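Local structure of CRISPR-associated protein, Cse2 family (Meiothermus ruber, 3WA8) at residues L27-G38 / I63-S74. The protein is the CasB (Cse2-family) subunit of a CRISPR system and probably binds G-rich crRNA sequence and stabilises the R-loop. Numbering follows the deposited sequence.
With HG (mercury (II) ion), chain C.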
ATOM      1  N   LEU A  27      15.860   3.697   7.053  1.00 45.10           N
ATOM      2  CA  LEU A  27      15.259   3.582   5.717  1.00 43.36           C
ATOM      3  C   LEU A  27      16.030   2.551   4.882  1.00 43.75           C
ATOM      4  O   LEU A  27      15.427   1.741   4.143  1.00 42.58           O
ATOM      5  CB  LEU A  27      15.177   4.945   5.045  1.00 44.68           C
ATOM      6  CG  LEU A  27      14.440   5.994   5.868  1.00 44.23           C
ATOM      7  CD1 LEU A  27      14.763   7.381   5.390  1.00 47.46           C
ATOM      8  CD2 LEU A  27      12.950   5.758   5.814  1.00 40.97           C
ATOM      9  N   ALA A  28      17.356   2.546   5.056  1.00 44.84           N
ATOM     10  CA  ALA A  28      18.203   1.600   4.362  1.00 46.07           C
ATOM     11  C   ALA A  28      17.792   0.182   4.728  1.00 44.73           C
ATOM     12  O   ALA A  28      17.585  -0.630   3.831  1.00 44.83           O
ATOM     13  CB  ALA A  28      19.671   1.853   4.653  1.00 48.37           C
ATOM     14  N   ARG A  29      17.635  -0.091   6.029  1.00 44.04           N
ATOM     15  CA  ARG A  29      17.185  -1.391   6.499  1.00 43.93           C
ATOM     16  C   ARG A  29      15.792  -1.749   5.975  1.00 42.99           C
ATOM     17  O   ARG A  29      15.600  -2.844   5.388  1.00 42.37           O
ATOM     18  CB  ARG A  29      17.149  -1.431   7.991  1.00 43.61           C
ATOM     19  CG  ARG A  29      18.491  -1.546   8.619  1.00 46.03           C
ATOM     20  CD  ARG A  29      18.371  -2.027  10.075  1.00 44.14           C
ATOM     21  NE  ARG A  29      19.478  -2.919  10.259  1.00 47.27           N
ATOM     22  CZ  ARG A  29      19.408  -4.233  10.159  1.00 50.20           C
ATOM     23  NH1 ARG A  29      18.253  -4.849   9.970  1.00 50.04           N
ATOM     24  NH2 ARG A  29      20.510  -4.936  10.284  1.00 53.81           N
ATOM     25  N   MET A  30      14.845  -0.820   6.158  1.00 42.21           N
ATOM     26  CA  MET A  30      13.459  -1.007   5.687  1.00 41.96           C
ATOM     27  C   MET A  30      13.446  -1.391   4.206  1.00 42.14           C
ATOM     28  O   MET A  30      12.728  -2.311   3.804  1.00 41.38           O
ATOM     29  CB  MET A  30      12.606   0.243   5.913  1.00 40.82           C
ATOM     30  CG  MET A  30      12.318   0.596   7.380  1.00 41.56           C
ATOM     31  SD  MET A  30      11.565   2.260   7.499  1.00 45.32           S
ATOM     32  CE  MET A  30      11.579   2.562   9.256  1.00 44.15           C
ATOM     33  N   ARG A  31      14.284  -0.704   3.417  1.00 43.91           N
ATOM     34  CA  ARG A  31      14.415  -0.958   1.985  1.00 44.43           C
ATOM     35  C   ARG A  31      14.977  -2.345   1.728  1.00 45.87           C
ATOM     36  O   ARG A  31      14.436  -3.103   0.921  1.00 45.43           O
ATOM     37  CB  ARG A  31      15.329   0.081   1.358  1.00 46.71           C
ATOM     38  CG  ARG A  31      14.658   1.182   0.579  1.00 45.68           C
ATOM     39  CD  ARG A  31      15.765   2.123   0.144  1.00 48.65           C
ATOM     40  NE  ARG A  31      15.803   3.324   0.957  1.00 49.58           N
ATOM     41  CZ  ARG A  31      16.917   3.893   1.382  1.00 57.21           C
ATOM     42  NH1 ARG A  31      18.101   3.356   1.126  1.00 60.67           N
ATOM     43  NH2 ARG A  31      16.860   5.004   2.099  1.00 62.75           N
ATOM     44  N   ARG A  32      16.063  -2.658   2.435  1.00 48.10           N
ATOM     45  CA  ARG A  32      16.741  -3.956   2.356  1.00 50.98           C
ATOM     46  C   ARG A  32      15.835  -5.162   2.683  1.00 50.07           C
ATOM     47  O   ARG A  32      15.957  -6.202   2.043  1.00 51.46           O
ATOM     48  CB  ARG A  32      17.968  -3.963   3.261  1.00 52.94           C
ATOM     49  CG  ARG A  32      18.681  -5.278   3.238  1.00 59.40           C
ATOM     50  CD  ARG A  32      20.183  -5.150   3.408  1.00 68.85           C
ATOM     51  NE  ARG A  32      20.861  -6.054   2.465  1.00 77.17           N
ATOM     52  CZ  ARG A  32      22.141  -6.412   2.571  1.00 84.50           C
ATOM     53  NH1 ARG A  32      22.875  -5.938   3.580  1.00 85.07           N
ATOM     54  NH2 ARG A  32      22.694  -7.243   1.676  1.00 89.67           N
ATOM     55  N   GLY A  33      14.931  -5.005   3.660  1.00 47.68           N
ATOM     56  CA  GLY A  33      14.010  -6.050   4.041  1.00 48.04           C
ATOM     57  C   GLY A  33      12.930  -6.377   3.020  1.00 48.86           C
ATOM     58  O   GLY A  33      12.199  -7.344   3.176  1.00 49.16           O
ATOM     59  N   LEU A  34      12.809  -5.580   1.965  1.00 49.96           N
ATOM     60  CA  LEU A  34      11.740  -5.797   0.955  1.00 50.47           C
ATOM     61  C   LEU A  34      11.588  -7.241   0.424  1.00 53.24           C
ATOM     62  O   LEU A  34      10.466  -7.701   0.208  1.00 52.99           O
ATOM     63  CB  LEU A  34      11.876  -4.818  -0.224  1.00 50.16           C
ATOM     64  CG  LEU A  34      11.354  -3.420   0.062  1.00 47.80           C
ATOM     65  CD1 LEU A  34      11.562  -2.508  -1.119  1.00 45.02           C
ATOM     66  CD2 LEU A  34       9.861  -3.491   0.490  1.00 47.09           C
ATOM     67  N   ASP A  35      12.685  -7.956   0.210  1.00 56.29           N
ATOM     68  CA  ASP A  35      12.546  -9.294  -0.354  1.00 59.99           C
ATOM     69  C   ASP A  35      12.025 -10.317   0.687  1.00 59.73           C
ATOM     70  O   ASP A  35      11.553 -11.399   0.321  1.00 62.15           O
ATOM     71  CB  ASP A  35      13.877  -9.807  -0.947  1.00 65.25           C
ATOM     72  CG  ASP A  35      14.637  -8.742  -1.756  1.00 70.14           C
ATOM     73  OD1 ASP A  35      14.678  -8.896  -3.003  1.00 75.59           O
ATOM     74  OD2 ASP A  35      15.202  -7.770  -1.151  1.00 73.27           O
ATOM     75  N   ALA A  36      12.163 -10.010   1.976  1.00 56.97           N
ATOM     76  CA  ALA A  36      11.743 -10.925   3.028  1.00 56.09           C
ATOM     77  C   ALA A  36      11.360 -10.040   4.199  1.00 52.94           C
ATOM     78  O   ALA A  36      12.092  -9.962   5.208  1.00 54.75           O
ATOM     79  CB  ALA A  36      12.865 -11.860   3.393  1.00 58.81           C
ATOM     80  N   PRO A  37      10.227  -9.333   4.070  1.00 49.05           N
ATOM     81  CA  PRO A  37       9.796  -8.323   5.055  1.00 46.22           C
ATOM     82  C   PRO A  37       9.709  -8.939   6.433  1.00 47.51           C
ATOM     83  O   PRO A  37       9.138 -10.021   6.577  1.00 49.88           O
ATOM     84  CB  PRO A  37       8.393  -7.943   4.602  1.00 44.53           C
ATOM     85  CG  PRO A  37       8.270  -8.440   3.203  1.00 45.47           C
ATOM     86  CD  PRO A  37       9.274  -9.507   2.962  1.00 47.95           C
ATOM     87  N   GLY A  38      10.271  -8.266   7.432  1.00 46.71           N
ATOM     88  CA  GLY A  38      10.312  -8.813   8.780  1.00 47.56           C
ATOM     89  C   GLY A  38      11.618  -9.503   9.066  1.00 49.48           C
ATOM     90  O   GLY A  38      12.081  -9.520  10.201  1.00 51.21           O
ATOM     91  N   ILE A  63       4.678  -9.206   8.487  1.00 52.10           N
ATOM     92  CA  ILE A  63       4.985  -9.056   7.084  1.00 48.02           C
ATOM     93  C   ILE A  63       4.359  -7.743   6.554  1.00 45.64           C
ATOM     94  O   ILE A  63       5.015  -6.959   5.874  1.00 43.64           O
ATOM     95  CB  ILE A  63       4.548 -10.274   6.287  1.00 48.68           C
ATOM     96  CG1 ILE A  63       5.467 -11.435   6.605  1.00 49.82           C
ATOM     97  CG2 ILE A  63       4.605 -10.015   4.786  1.00 45.47           C
ATOM     98  CD1 ILE A  63       4.815 -12.815   6.402  1.00 49.24           C
ATOM     99  N   CYS A  64       3.110  -7.476   6.891  1.00 46.17           N
ATOM    100  CA  CYS A  64       2.448  -6.336   6.306  1.00 44.28           C
ATOM    101  C   CYS A  64       3.128  -5.034   6.731  1.00 43.61           C
ATOM    102  O   CYS A  64       3.583  -4.266   5.857  1.00 41.80           O
ATOM    103  CB  CYS A  64       0.943  -6.392   6.575  1.00 46.34           C
ATOM    104  SG  CYS A  64       0.140  -7.910   5.829  1.00 48.60           S
ATOM    105  N   TYR A  65       3.274  -4.813   8.047  1.00 45.07           N
ATOM    106  CA  TYR A  65       4.015  -3.648   8.561  1.00 44.06           C
ATOM    107  C   TYR A  65       5.351  -3.421   7.887  1.00 42.45           C
ATOM    108  O   TYR A  65       5.647  -2.318   7.411  1.00 41.80           O
ATOM    109  CB  TYR A  65       4.241  -3.752  10.059  1.00 46.51           C
ATOM    110  CG  TYR A  65       3.075  -3.224  10.847  1.00 48.74           C
ATOM    111  CD1 TYR A  65       1.936  -3.989  11.002  1.00 49.32           C
ATOM    112  CD2 TYR A  65       3.094  -1.950  11.409  1.00 49.89           C
ATOM    113  CE1 TYR A  65       0.862  -3.527  11.676  1.00 52.43           C
ATOM    114  CE2 TYR A  65       1.986  -1.456  12.124  1.00 51.66           C
ATOM    115  CZ  TYR A  65       0.873  -2.264  12.243  1.00 54.24           C
ATOM    116  OH  TYR A  65      -0.261  -1.874  12.941  1.00 58.78           O
ATOM    117  N   TYR A  66       6.169  -4.456   7.853  1.00 42.83           N
ATOM    118  CA  TYR A  66       7.509  -4.307   7.324  1.00 42.43           C
ATOM    119  C   TYR A  66       7.481  -4.013   5.849  1.00 41.75           C
ATOM    120  O   TYR A  66       8.221  -3.159   5.373  1.00 41.74           O
ATOM    121  CB  TYR A  66       8.364  -5.539   7.620  1.00 43.81           C
ATOM    122  CG  TYR A  66       9.162  -5.408   8.883  1.00 45.91           C
ATOM    123  CD1 TYR A  66       8.844  -6.159  10.021  1.00 48.65           C
ATOM    124  CD2 TYR A  66      10.219  -4.505   8.964  1.00 45.71           C
ATOM    125  CE1 TYR A  66       9.589  -6.050  11.182  1.00 47.83           C
ATOM    126  CE2 TYR A  66      10.966  -4.384  10.120  1.00 46.57           C
ATOM    127  CZ  TYR A  66      10.637  -5.161  11.223  1.00 48.19           C
ATOM    128  OH  TYR A  66      11.376  -5.022  12.364  1.00 51.02           O
ATOM    129  N   LEU A  67       6.625  -4.718   5.119  1.00 42.84           N
ATOM    130  CA  LEU A  67       6.447  -4.458   3.701  1.00 42.94           C
ATOM    131  C   LEU A  67       6.025  -2.999   3.502  1.00 42.62           C
ATOM    132  O   LEU A  67       6.557  -2.321   2.637  1.00 43.89           O
ATOM    133  CB  LEU A  67       5.387  -5.381   3.120  1.00 43.33           C
ATOM    134  CG  LEU A  67       5.124  -5.328   1.621  1.00 43.37           C
ATOM    135  CD1 LEU A  67       6.331  -5.776   0.868  1.00 44.63           C
ATOM    136  CD2 LEU A  67       3.972  -6.238   1.282  1.00 44.46           C
ATOM    137  N   VAL A  68       5.089  -2.492   4.290  1.00 42.43           N
ATOM    138  CA  VAL A  68       4.662  -1.133   4.007  1.00 42.85           C
ATOM    139  C   VAL A  68       5.811  -0.187   4.324  1.00 43.67           C
ATOM    140  O   VAL A  68       6.052   0.801   3.595  1.00 44.24           O
ATOM    141  CB  VAL A  68       3.337  -0.709   4.710  1.00 43.56           C
ATOM    142  CG1 VAL A  68       3.145   0.770   4.621  1.00 43.06           C
ATOM    143  CG2 VAL A  68       2.159  -1.374   4.054  1.00 43.27           C
ATOM    144  N   ALA A  69       6.545  -0.505   5.387  1.00 43.64           N
ATOM    145  CA  ALA A  69       7.691   0.297   5.727  1.00 43.53           C
ATOM    146  C   ALA A  69       8.648   0.357   4.525  1.00 43.30           C
ATOM    147  O   ALA A  69       9.038   1.451   4.063  1.00 44.26           O
ATOM    148  CB  ALA A  69       8.360  -0.274   6.919  1.00 44.66           C
ATOM    149  N   GLY A  70       8.986  -0.811   3.981  1.00 42.19           N
ATOM    150  CA  GLY A  70       9.937  -0.873   2.878  1.00 42.13           C
ATOM    151  C   GLY A  70       9.462  -0.093   1.677  1.00 42.45           C
ATOM    152  O   GLY A  70      10.237   0.669   1.075  1.00 43.88           O
ATOM    153  N   LEU A  71       8.186  -0.260   1.323  1.00 40.74           N
ATOM    154  CA  LEU A  71       7.689   0.407   0.138  1.00 41.33           C
ATOM    155  C   LEU A  71       7.713   1.902   0.381  1.00 42.29           C
ATOM    156  O   LEU A  71       8.110   2.678  -0.490  1.00 44.58           O
ATOM    157  CB  LEU A  71       6.283  -0.046  -0.215  1.00 40.33           C
ATOM    158  CG  LEU A  71       6.209  -1.493  -0.699  1.00 40.31           C
ATOM    159  CD1 LEU A  71       4.761  -2.066  -0.713  1.00 35.44           C
ATOM    160  CD2 LEU A  71       6.919  -1.621  -2.033  1.00 39.64           C
ATOM    161  N   TRP A  72       7.311   2.295   1.584  1.00 41.02           N
ATOM    162  CA  TRP A  72       7.207   3.685   1.907  1.00 41.49           C
ATOM    163  C   TRP A  72       8.619   4.249   1.841  1.00 43.09           C
ATOM    164  O   TRP A  72       8.853   5.323   1.290  1.00 45.00           O
ATOM    165  CB  TRP A  72       6.577   3.857   3.286  1.00 40.89           C
ATOM    166  CG  TRP A  72       6.760   5.210   3.819  1.00 42.45           C
ATOM    167  CD1 TRP A  72       6.059   6.317   3.468  1.00 44.97           C
ATOM    168  CD2 TRP A  72       7.751   5.639   4.771  1.00 43.38           C
ATOM    169  NE1 TRP A  72       6.560   7.421   4.133  1.00 48.76           N
ATOM    170  CE2 TRP A  72       7.593   7.024   4.944  1.00 46.47           C
ATOM    171  CE3 TRP A  72       8.762   4.985   5.485  1.00 43.44           C
ATOM    172  CZ2 TRP A  72       8.388   7.768   5.824  1.00 48.74           C
ATOM    173  CZ3 TRP A  72       9.561   5.737   6.364  1.00 45.32           C
ATOM    174  CH2 TRP A  72       9.367   7.106   6.520  1.00 46.82           C
ATOM    175  N   ALA A  73       9.568   3.485   2.381  1.00 42.76           N
ATOM    176  CA  ALA A  73      10.972   3.896   2.448  1.00 43.35           C
ATOM    177  C   ALA A  73      11.569   3.990   1.049  1.00 45.14           C
ATOM    178  O   ALA A  73      12.661   4.494   0.872  1.00 46.80           O
ATOM    179  CB  ALA A  73      11.727   2.913   3.282  1.00 42.10           C
ATOM    180  N   SER A  74      10.834   3.505   0.053  1.00 45.26           N
ATOM    181  CA  SER A  74      11.307   3.513  -1.330  1.00 48.09           C
ATOM    182  C   SER A  74      10.671   4.607  -2.139  1.00 50.28           C
ATOM    183  O   SER A  74      11.060   4.843  -3.278  1.00 52.93           O
ATOM    184  CB  SER A  74      10.977   2.197  -2.017  1.00 46.77           C
ATOM    185  OG  SER A  74      11.688   1.149  -1.421  1.00 48.12           O
TER
HETATM  186 HG    HG C 301       1.313  -8.128   3.330  1.00 93.79          HG
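Gly70 presents the hollow and Leu34 the bump: with no side chain on the helix at that point, CD2 of Leu34 settles over the bare backbone, 3.5 Å from Gly70 CA. The same methyl touches Leu67 and Leu71, which flank the dip. Here the backbones come closest, with 4.5 Å between the CA atoms of Met30 and Gly70, and the axes of 27-32 and 63-72 approach to 7.6 Å at a crossing angle of -116°. One turn back from Leu34, Met30 fits between Ala69 and Ala73. Its CB lies 3.9 Å from Ala73 CB, and the chain, extended beyond CG, carries SD past Ala69 CB to the edge of the Trp72 six-membered ring, a Met-aromatic contact. Leu27 brings CD2 obliquely to the CZ3 corner of that indole, whose NE1 hydrogen-bonds to Glu80. Toward solvent, Arg31 bends at its third torsion and gives Ala73 O a weak NE hydrogen bond (3.4 Å). Past the helix, Pro37 is the second bump, in a hollow bordered by Ile63, Tyr66 and Leu67: its CB rests on the backbone 3.7 Å from Leu67 N, and Gly38 CA lies obliquely against the Tyr66 ring, whose hydroxyl is hydrogen-bonded to Glu46 and the backbone N of Val42. Mercury on Cys64 SG lies beside Ile63 and Leu67. A close helix-helix crossing at Gly70, with Ala69 and Ala73 beside it, thus joins helices 24-32 and 59-72 of the all-helical Cse2 protein.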